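Local coordinates for protein digeranylgeranylglycerophospholipid reductase (Sulfolobus acidocaldarius, PDB 4OPC) that reduces the double bonds of geranylgeranyl chains in archaeal membrane lipid precursors, using a bound FAD as cofactor, at residues F206-Y219 against Y245-V257. Sequence-based numbering, arbitrary orientation.
Sequences FIDQETSPGGYWWY and YYKKYLDKYAPDV. With PGT ((1S)-2-{[{[(2R)-2,3-dihydroxypropyl]oxy}(hydroxy)phosphoryl]oxy}-1-[(palmitoyloxy)methyl]ethyl stearate), chain C.
With CG set beside the backbone N and away from the carbonyl carbon in both Trp217 (chi1 -89°) and Tyr253, the indole of strand 216-219 and the phenol of helix 245-253 meet as an offset stack. The centroids of the Trp217 five-membered ring and the Tyr253 ring are 4.1 Å apart, with planes at 26°. Trp217 CB lies over the centre of the same phenol face. Phe206, hydrogen-bonded to Trp217 through the backbone, brings its ring obliquely against Tyr253, and Phe206 CG lies 3.4 Å from Tyr253 CD1. The far rim of the indole runs beneath the helix: Trp217 CH2 reaches Tyr246 CD1 at 3.6 Å, CZ2 touches Tyr249 CB, and the carbonyl oxygens of Tyr245 and Tyr246 lie at the ring edge. Trp217 NE1 donates to Thr211 O at 3.0 Å from well above the carbonyl plane, tying the indole to its own loop. Without the indole, as with an alanine here, Tyr253 would probably lose its stacking partner and Thr211 O this donor, leaving a gap under the helix. Thr211 divides its two branches: CG2 sits over the centre of the Tyr249 ring, 8° off the normal, while OG1 hydrogen-bonds Tyr253 OH at 2.7 Å. A water also joins that phenol oxygen to Asp208 OD2 and Lys252 NZ; Asp208 OD1 accepts from Glu210 N, an Asx turn, and from Thr211 N, with Asn360 a further donor. In the turn Ala254-Val257, Asp256 OD2 accepts on its syn lone pair from Tyr219 OH, 2.5 Å away. The contact thus seats helix 242-253 on the sheet face turned away from the lipid, which Tyr216 and Trp218 line, through aromatic packing, with direct and water-mediated bonds satisfying the phenol oxygen of Tyr253.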
loop_
_atom_site.group_PDB
_atom_site.type_symbol
_atom_site.label_atom_id
_atom_site.label_comp_id
_atom_site.label_asym_id
_atom_site.label_seq_id
_atom_site.Cartn_x
_atom_site.Cartn_y
_atom_site.Cartn_z
ATOM N N PHE A 206 -17.266 0.313 5.960
ATOM C CA PHE A 206 -18.268 -0.607 6.475
ATOM C C PHE A 206 -17.658 -1.985 6.607
ATOM O O PHE A 206 -17.317 -2.626 5.608
ATOM C CB PHE A 206 -19.462 -0.679 5.522
ATOM C CG PHE A 206 -20.107 0.648 5.226
ATOM C CD1 PHE A 206 -21.146 1.123 6.005
ATOM C CD2 PHE A 206 -19.692 1.402 4.140
ATOM C CE1 PHE A 206 -21.756 2.339 5.706
ATOM C CE2 PHE A 206 -20.297 2.612 3.848
ATOM C CZ PHE A 206 -21.318 3.077 4.631
ATOM N N ILE A 207 -17.519 -2.445 7.842
ATOM C CA ILE A 207 -17.017 -3.782 8.085
ATOM C C ILE A 207 -18.167 -4.771 7.946
ATOM O O ILE A 207 -19.240 -4.559 8.506
ATOM C CB ILE A 207 -16.433 -3.892 9.493
ATOM C CG1 ILE A 207 -15.393 -2.798 9.705
ATOM C CG2 ILE A 207 -15.824 -5.269 9.699
ATOM C CD1 ILE A 207 -14.259 -2.830 8.699
ATOM N N ASP A 208 -17.958 -5.840 7.182
ATOM C CA ASP A 208 -18.970 -6.876 7.049
ATOM C C ASP A 208 -18.383 -8.121 6.387
ATOM O O ASP A 208 -18.052 -8.109 5.200
ATOM C CB ASP A 208 -20.176 -6.365 6.251
ATOM C CG ASP A 208 -21.381 -7.274 6.372
ATOM O OD1 ASP A 208 -21.232 -8.511 6.265
ATOM O OD2 ASP A 208 -22.500 -6.769 6.579
ATOM N N GLN A 209 -18.269 -9.200 7.154
ATOM C CA GLN A 209 -17.653 -10.420 6.654
ATOM C C GLN A 209 -18.504 -11.175 5.637
ATOM O O GLN A 209 -17.996 -12.048 4.927
ATOM C CB GLN A 209 -17.248 -11.323 7.826
ATOM C CG GLN A 209 -16.286 -10.652 8.790
ATOM C CD GLN A 209 -15.110 -9.950 8.099
ATOM O OE1 GLN A 209 -14.610 -10.395 7.062
ATOM N NE2 GLN A 209 -14.667 -8.844 8.683
ATOM N N GLU A 210 -19.791 -10.849 5.553
ATOM C CA GLU A 210 -20.671 -11.477 4.575
ATOM C C GLU A 210 -20.642 -10.756 3.230
ATOM O O GLU A 210 -20.661 -11.394 2.176
ATOM C CB GLU A 210 -22.106 -11.532 5.091
ATOM C CG GLU A 210 -22.299 -12.483 6.247
ATOM C CD GLU A 210 -23.735 -12.519 6.733
ATOM O OE1 GLU A 210 -24.591 -11.852 6.111
ATOM O OE2 GLU A 210 -24.002 -13.212 7.738
ATOM N N THR A 211 -20.607 -9.427 3.258
ATOM C CA THR A 211 -20.682 -8.653 2.022
ATOM C C THR A 211 -19.309 -8.251 1.471
ATOM O O THR A 211 -19.204 -7.851 0.314
ATOM C CB THR A 211 -21.522 -7.390 2.223
ATOM O OG1 THR A 211 -20.850 -6.545 3.158
ATOM C CG2 THR A 211 -22.912 -7.745 2.763
ATOM N N SER A 212 -18.272 -8.349 2.302
ATOM C CA SER A 212 -16.898 -8.046 1.887
ATOM C C SER A 212 -15.924 -8.893 2.705
ATOM O O SER A 212 -15.119 -8.363 3.473
ATOM C CB SER A 212 -16.591 -6.554 2.066
ATOM O OG SER A 212 -17.046 -6.070 3.325
ATOM N N PRO A 213 -15.999 -10.219 2.550
ATOM C CA PRO A 213 -15.184 -11.089 3.407
ATOM C C PRO A 213 -13.689 -10.804 3.326
ATOM O O PRO A 213 -13.088 -10.809 2.247
ATOM C CB PRO A 213 -15.487 -12.495 2.874
ATOM C CG PRO A 213 -16.015 -12.282 1.498
ATOM C CD PRO A 213 -16.774 -10.995 1.567
ATOM N N GLY A 214 -13.099 -10.523 4.480
ATOM C CA GLY A 214 -11.672 -10.292 4.549
ATOM C C GLY A 214 -11.232 -8.898 4.166
ATOM O O GLY A 214 -10.036 -8.619 4.128
ATOM N N GLY A 215 -12.188 -8.023 3.868
ATOM C CA GLY A 215 -11.886 -6.634 3.550
ATOM C C GLY A 215 -12.943 -5.738 4.155
ATOM O O GLY A 215 -13.261 -5.845 5.341
ATOM N N TYR A 216 -13.474 -4.841 3.347
ATOM C CA TYR A 216 -14.554 -3.967 3.764
ATOM C C TYR A 216 -15.148 -3.261 2.560
ATOM O O TYR A 216 -14.564 -3.269 1.474
ATOM C CB TYR A 216 -14.105 -2.958 4.825
ATOM C CG TYR A 216 -12.954 -2.022 4.496
ATOM C CD1 TYR A 216 -13.132 -0.925 3.652
ATOM C CD2 TYR A 216 -11.705 -2.177 5.101
ATOM C CE1 TYR A 216 -12.096 -0.030 3.392
ATOM C CE2 TYR A 216 -10.663 -1.283 4.843
ATOM C CZ TYR A 216 -10.871 -0.214 3.995
ATOM O OH TYR A 216 -9.863 0.691 3.738
ATOM N N TRP A 217 -16.326 -2.679 2.762
ATOM C CA TRP A 217 -16.944 -1.770 1.810
ATOM C C TRP A 217 -16.585 -0.348 2.192
ATOM O O TRP A 217 -16.349 -0.049 3.372
ATOM C CB TRP A 217 -18.465 -1.909 1.839
ATOM C CG TRP A 217 -19.029 -2.937 0.906
ATOM C CD1 TRP A 217 -19.178 -4.279 1.148
ATOM C CD2 TRP A 217 -19.556 -2.701 -0.402
ATOM N NE1 TRP A 217 -19.755 -4.888 0.058
ATOM C CE2 TRP A 217 -19.996 -3.941 -0.906
ATOM C CE3 TRP A 217 -19.699 -1.561 -1.196
ATOM C CZ2 TRP A 217 -20.569 -4.069 -2.171
ATOM C CZ3 TRP A 217 -20.275 -1.690 -2.445
ATOM C CH2 TRP A 217 -20.712 -2.932 -2.915
ATOM N N TRP A 218 -16.560 0.543 1.204
ATOM C CA TRP A 218 -16.310 1.938 1.513
ATOM C C TRP A 218 -17.142 2.884 0.681
ATOM O O TRP A 218 -17.623 2.530 -0.397
ATOM C CB TRP A 218 -14.827 2.279 1.366
ATOM C CG TRP A 218 -14.302 2.356 -0.042
ATOM C CD1 TRP A 218 -14.387 3.423 -0.892
ATOM C CD2 TRP A 218 -13.551 1.347 -0.736
ATOM N NE1 TRP A 218 -13.764 3.128 -2.083
ATOM C CE2 TRP A 218 -13.236 1.864 -2.009
ATOM C CE3 TRP A 218 -13.130 0.051 -0.406
ATOM C CZ2 TRP A 218 -12.505 1.136 -2.948
ATOM C CZ3 TRP A 218 -12.419 -0.671 -1.334
ATOM C CH2 TRP A 218 -12.105 -0.125 -2.593
ATOM N N TYR A 219 -17.273 4.107 1.186
ATOM C CA TYR A 219 -18.032 5.174 0.554
ATOM C C TYR A 219 -17.211 6.430 0.857
ATOM O O TYR A 219 -17.268 6.965 1.969
ATOM C CB TYR A 219 -19.440 5.203 1.175
ATOM C CG TYR A 219 -20.416 6.248 0.672
ATOM C CD1 TYR A 219 -20.354 7.559 1.127
ATOM C CD2 TYR A 219 -21.447 5.902 -0.198
ATOM C CE1 TYR A 219 -21.272 8.506 0.710
ATOM C CE2 TYR A 219 -22.377 6.847 -0.624
ATOM C CZ TYR A 219 -22.278 8.146 -0.162
ATOM O OH TYR A 219 -23.180 9.111 -0.557
ATOM N N TYR A 245 -20.242 -9.454 -5.948
ATOM C CA TYR A 245 -20.450 -8.881 -4.613
ATOM C C TYR A 245 -20.876 -7.428 -4.737
ATOM O O TYR A 245 -21.802 -6.981 -4.060
ATOM C CB TYR A 245 -19.167 -8.917 -3.778
ATOM C CG TYR A 245 -18.874 -10.224 -3.082
ATOM C CD1 TYR A 245 -19.344 -10.471 -1.798
ATOM C CD2 TYR A 245 -18.103 -11.202 -3.698
ATOM C CE1 TYR A 245 -19.070 -11.669 -1.148
ATOM C CE2 TYR A 245 -17.815 -12.393 -3.059
ATOM C CZ TYR A 245 -18.302 -12.622 -1.786
ATOM O OH TYR A 245 -18.022 -13.812 -1.154
ATOM N N TYR A 246 -20.180 -6.685 -5.593
ATOM C CA TYR A 246 -20.479 -5.268 -5.776
ATOM C C TYR A 246 -21.916 -5.051 -6.240
ATOM O O TYR A 246 -22.648 -4.255 -5.654
ATOM C CB TYR A 246 -19.497 -4.613 -6.759
ATOM C CG TYR A 246 -19.721 -3.123 -6.927
ATOM C CD1 TYR A 246 -19.088 -2.201 -6.088
ATOM C CD2 TYR A 246 -20.562 -2.636 -7.921
ATOM C CE1 TYR A 246 -19.289 -0.829 -6.249
ATOM C CE2 TYR A 246 -20.777 -1.274 -8.091
ATOM C CZ TYR A 246 -20.139 -0.377 -7.253
ATOM O OH TYR A 246 -20.371 0.971 -7.423
ATOM N N LYS A 247 -22.330 -5.761 -7.285
ATOM C CA LYS A 247 -23.688 -5.630 -7.788
ATOM C C LYS A 247 -24.734 -5.997 -6.739
ATOM O O LYS A 247 -25.776 -5.347 -6.628
ATOM C CB LYS A 247 -23.862 -6.503 -9.024
ATOM C CG LYS A 247 -23.153 -5.976 -10.262
ATOM C CD LYS A 247 -23.092 -7.037 -11.352
ATOM C CE LYS A 247 -24.454 -7.678 -11.583
ATOM N NZ LYS A 247 -24.369 -8.799 -12.564
ATOM N N LYS A 248 -24.453 -7.034 -5.964
ATOM C CA LYS A 248 -25.435 -7.546 -5.016
ATOM C C LYS A 248 -25.654 -6.600 -3.834
ATOM O O LYS A 248 -26.790 -6.408 -3.394
ATOM C CB LYS A 248 -25.019 -8.930 -4.509
ATOM C CG LYS A 248 -26.052 -9.604 -3.620
ATOM C CD LYS A 248 -25.613 -11.011 -3.238
ATOM C CE LYS A 248 -26.687 -11.736 -2.440
ATOM N NZ LYS A 248 -27.941 -11.908 -3.222
ATOM N N TYR A 249 -24.578 -5.991 -3.345
ATOM C CA TYR A 249 -24.658 -5.251 -2.086
ATOM C C TYR A 249 -24.519 -3.727 -2.201
ATOM O O TYR A 249 -24.615 -3.031 -1.196
ATOM C CB TYR A 249 -23.654 -5.810 -1.073
ATOM C CG TYR A 249 -23.910 -7.259 -0.738
ATOM C CD1 TYR A 249 -25.088 -7.639 -0.111
ATOM C CD2 TYR A 249 -22.982 -8.244 -1.055
ATOM C CE1 TYR A 249 -25.338 -8.965 0.195
ATOM C CE2 TYR A 249 -23.220 -9.577 -0.749
ATOM C CZ TYR A 249 -24.403 -9.928 -0.121
ATOM O OH TYR A 249 -24.667 -11.245 0.193
ATOM N N LEU A 250 -24.318 -3.207 -3.410
ATOM C CA LEU A 250 -24.159 -1.759 -3.591
ATOM C C LEU A 250 -25.262 -0.934 -2.909
ATOM O O LEU A 250 -24.971 0.054 -2.228
ATOM C CB LEU A 250 -24.085 -1.392 -5.079
ATOM C CG LEU A 250 -23.997 0.114 -5.376
ATOM C CD1 LEU A 250 -22.745 0.702 -4.758
ATOM C CD2 LEU A 250 -24.057 0.417 -6.872
ATOM N N ASP A 251 -26.510 -1.363 -3.058
ATOM C CA ASP A 251 -27.647 -0.621 -2.502
ATOM C C ASP A 251 -27.612 -0.493 -0.972
ATOM O O ASP A 251 -28.172 0.450 -0.414
ATOM C CB ASP A 251 -28.975 -1.256 -2.922
ATOM C CG ASP A 251 -29.278 -1.077 -4.397
ATOM O OD1 ASP A 251 -28.590 -0.278 -5.072
ATOM O OD2 ASP A 251 -30.227 -1.732 -4.882
ATOM N N LYS A 252 -26.978 -1.449 -0.301
ATOM C CA LYS A 252 -26.837 -1.405 1.142
ATOM C C LYS A 252 -25.978 -0.211 1.550
ATOM O O LYS A 252 -26.264 0.454 2.547
ATOM C CB LYS A 252 -26.204 -2.706 1.635
ATOM C CG LYS A 252 -26.365 -2.988 3.115
ATOM C CD LYS A 252 -25.836 -4.382 3.435
ATOM C CE LYS A 252 -26.135 -4.785 4.870
ATOM N NZ LYS A 252 -25.661 -3.777 5.855
ATOM N N TYR A 253 -24.946 0.072 0.768
ATOM C CA TYR A 253 -23.945 1.059 1.157
ATOM C C TYR A 253 -24.050 2.377 0.406
ATOM O O TYR A 253 -23.528 3.397 0.858
ATOM C CB TYR A 253 -22.547 0.463 1.007
ATOM C CG TYR A 253 -22.441 -0.828 1.773
ATOM C CD1 TYR A 253 -22.433 -0.822 3.162
ATOM C CD2 TYR A 253 -22.394 -2.049 1.117
ATOM C CE1 TYR A 253 -22.364 -1.998 3.876
ATOM C CE2 TYR A 253 -22.327 -3.239 1.826
ATOM C CZ TYR A 253 -22.311 -3.199 3.206
ATOM O OH TYR A 253 -22.251 -4.370 3.926
ATOM N N ALA A 254 -24.718 2.351 -0.744
ATOM C CA ALA A 254 -24.871 3.545 -1.566
ATOM C C ALA A 254 -26.258 3.571 -2.193
ATOM O O ALA A 254 -26.393 3.494 -3.415
ATOM C CB ALA A 254 -23.793 3.583 -2.648
ATOM N N PRO A 255 -27.304 3.686 -1.361
ATOM C CA PRO A 255 -28.662 3.710 -1.905
ATOM C C PRO A 255 -28.918 4.990 -2.697
ATOM O O PRO A 255 -29.871 5.043 -3.466
ATOM C CB PRO A 255 -29.539 3.684 -0.651
ATOM C CG PRO A 255 -28.688 4.281 0.411
ATOM C CD PRO A 255 -27.294 3.824 0.106
ATOM N N ASP A 256 -28.052 5.983 -2.520
ATOM C CA ASP A 256 -28.250 7.320 -3.068
ATOM C C ASP A 256 -27.623 7.559 -4.438
ATOM O O ASP A 256 -27.841 8.616 -5.030
ATOM C CB ASP A 256 -27.713 8.372 -2.088
ATOM C CG ASP A 256 -26.257 8.129 -1.693
ATOM O OD1 ASP A 256 -25.866 6.962 -1.465
ATOM O OD2 ASP A 256 -25.500 9.117 -1.594
ATOM N N VAL A 257 -26.845 6.610 -4.946
ATOM C CA VAL A 257 -26.114 6.861 -6.191
ATOM C C VAL A 257 -27.011 6.775 -7.417
ATOM O O VAL A 257 -28.004 6.054 -7.435
ATOM C CB VAL A 257 -24.916 5.914 -6.388
ATOM C CG1 VAL A 257 -23.852 6.189 -5.340
ATOM C CG2 VAL A 257 -25.359 4.456 -6.359
HETATM C C48 PGT C . -8.914 -6.227 6.578
HETATM C C47 PGT C . -7.604 -6.275 5.820
HETATM C C46 PGT C . -7.851 -5.915 4.369
HETATM C C45 PGT C . -8.526 -4.560 4.295
HETATM C C44 PGT C . -8.228 -3.887 2.971
HETATM C C43 PGT C . -9.452 -3.939 2.076
HETATM C C42 PGT C . -9.069 -3.414 0.710
HETATM C C41 PGT C . -8.763 -1.944 0.851
HETATM C C40 PGT C . -9.023 -1.226 -0.450
HETATM C C39 PGT C . -9.399 0.197 -0.106
HETATM C C38 PGT C . -8.297 0.827 0.707
HETATM C C37 PGT C . -8.763 2.180 1.188
HETATM C C36 PGT C . -7.613 2.843 1.908
HETATM C C35 PGT C . -8.095 4.038 2.696
HETATM C C34 PGT C . -6.900 4.703 3.352
HETATM C C33 PGT C . -7.327 5.696 4.411
HETATM C C32 PGT C . -6.411 6.906 4.423
HETATM C C31 PGT C . -5.115 6.648 5.175
HETATM O O31 PGT C . -4.066 6.871 4.600
HETATM O O2 PGT C . -5.098 6.153 6.503
HETATM C C2 PGT C . -4.871 7.092 7.537
HETATM C C1 PGT C . -3.407 7.429 7.732
HETATM O O3P PGT C . -2.515 7.041 6.705
HETATM P P PGT C . -1.382 5.988 7.056
HETATM O O1P PGT C . -2.064 4.963 7.934
HETATM O O2P PGT C . -0.816 5.329 5.808
HETATM O O4P PGT C . -0.168 6.631 7.863
HETATM C C4 PGT C . -0.246 7.899 8.482
HETATM C C5 PGT C . 1.004 8.191 9.281
HETATM O O5 PGT C . 1.602 9.373 8.800
HETATM C C6 PGT C . 1.968 7.035 9.155
HETATM O O6 PGT C . 3.072 7.381 8.350
HETATM C C3 PGT C . -5.304 6.554 8.889
HETATM O O3 PGT C . -6.691 6.339 8.991
HETATM C C11 PGT C . -7.007 5.240 9.812
HETATM O O11 PGT C . -6.437 5.095 10.875
HETATM C C12 PGT C . -8.048 4.234 9.366
HETATM C C13 PGT C . -8.562 3.438 10.547
HETATM C C14 PGT C . -9.580 2.430 10.056
HETATM C C15 PGT C . -8.932 1.073 9.880
HETATM C C16 PGT C . -9.976 0.036 9.525
HETATM C C17 PGT C . -9.820 -1.150 10.452
HETATM C C18 PGT C . -11.022 -2.065 10.351
HETATM C C19 PGT C . -10.996 -3.068 11.488
HETATM C C20 PGT C . -11.308 -2.392 12.809
HETATM C C21 PGT C . -12.520 -3.045 13.442
HETATM C C22 PGT C . -12.414 -3.009 14.952
HETATM C C23 PGT C . -13.244 -4.140 15.523
HETATM C C24 PGT C . -12.949 -4.313 16.997
HETATM C C25 PGT C . -12.570 -5.752 17.276
HETATM C C26 PGT C . -11.239 -5.798 17.996
HETATM O O HOH W 1 -22.802 -4.062 6.447
HETATM O O HOH W 2 -19.203 -14.192 1.226
#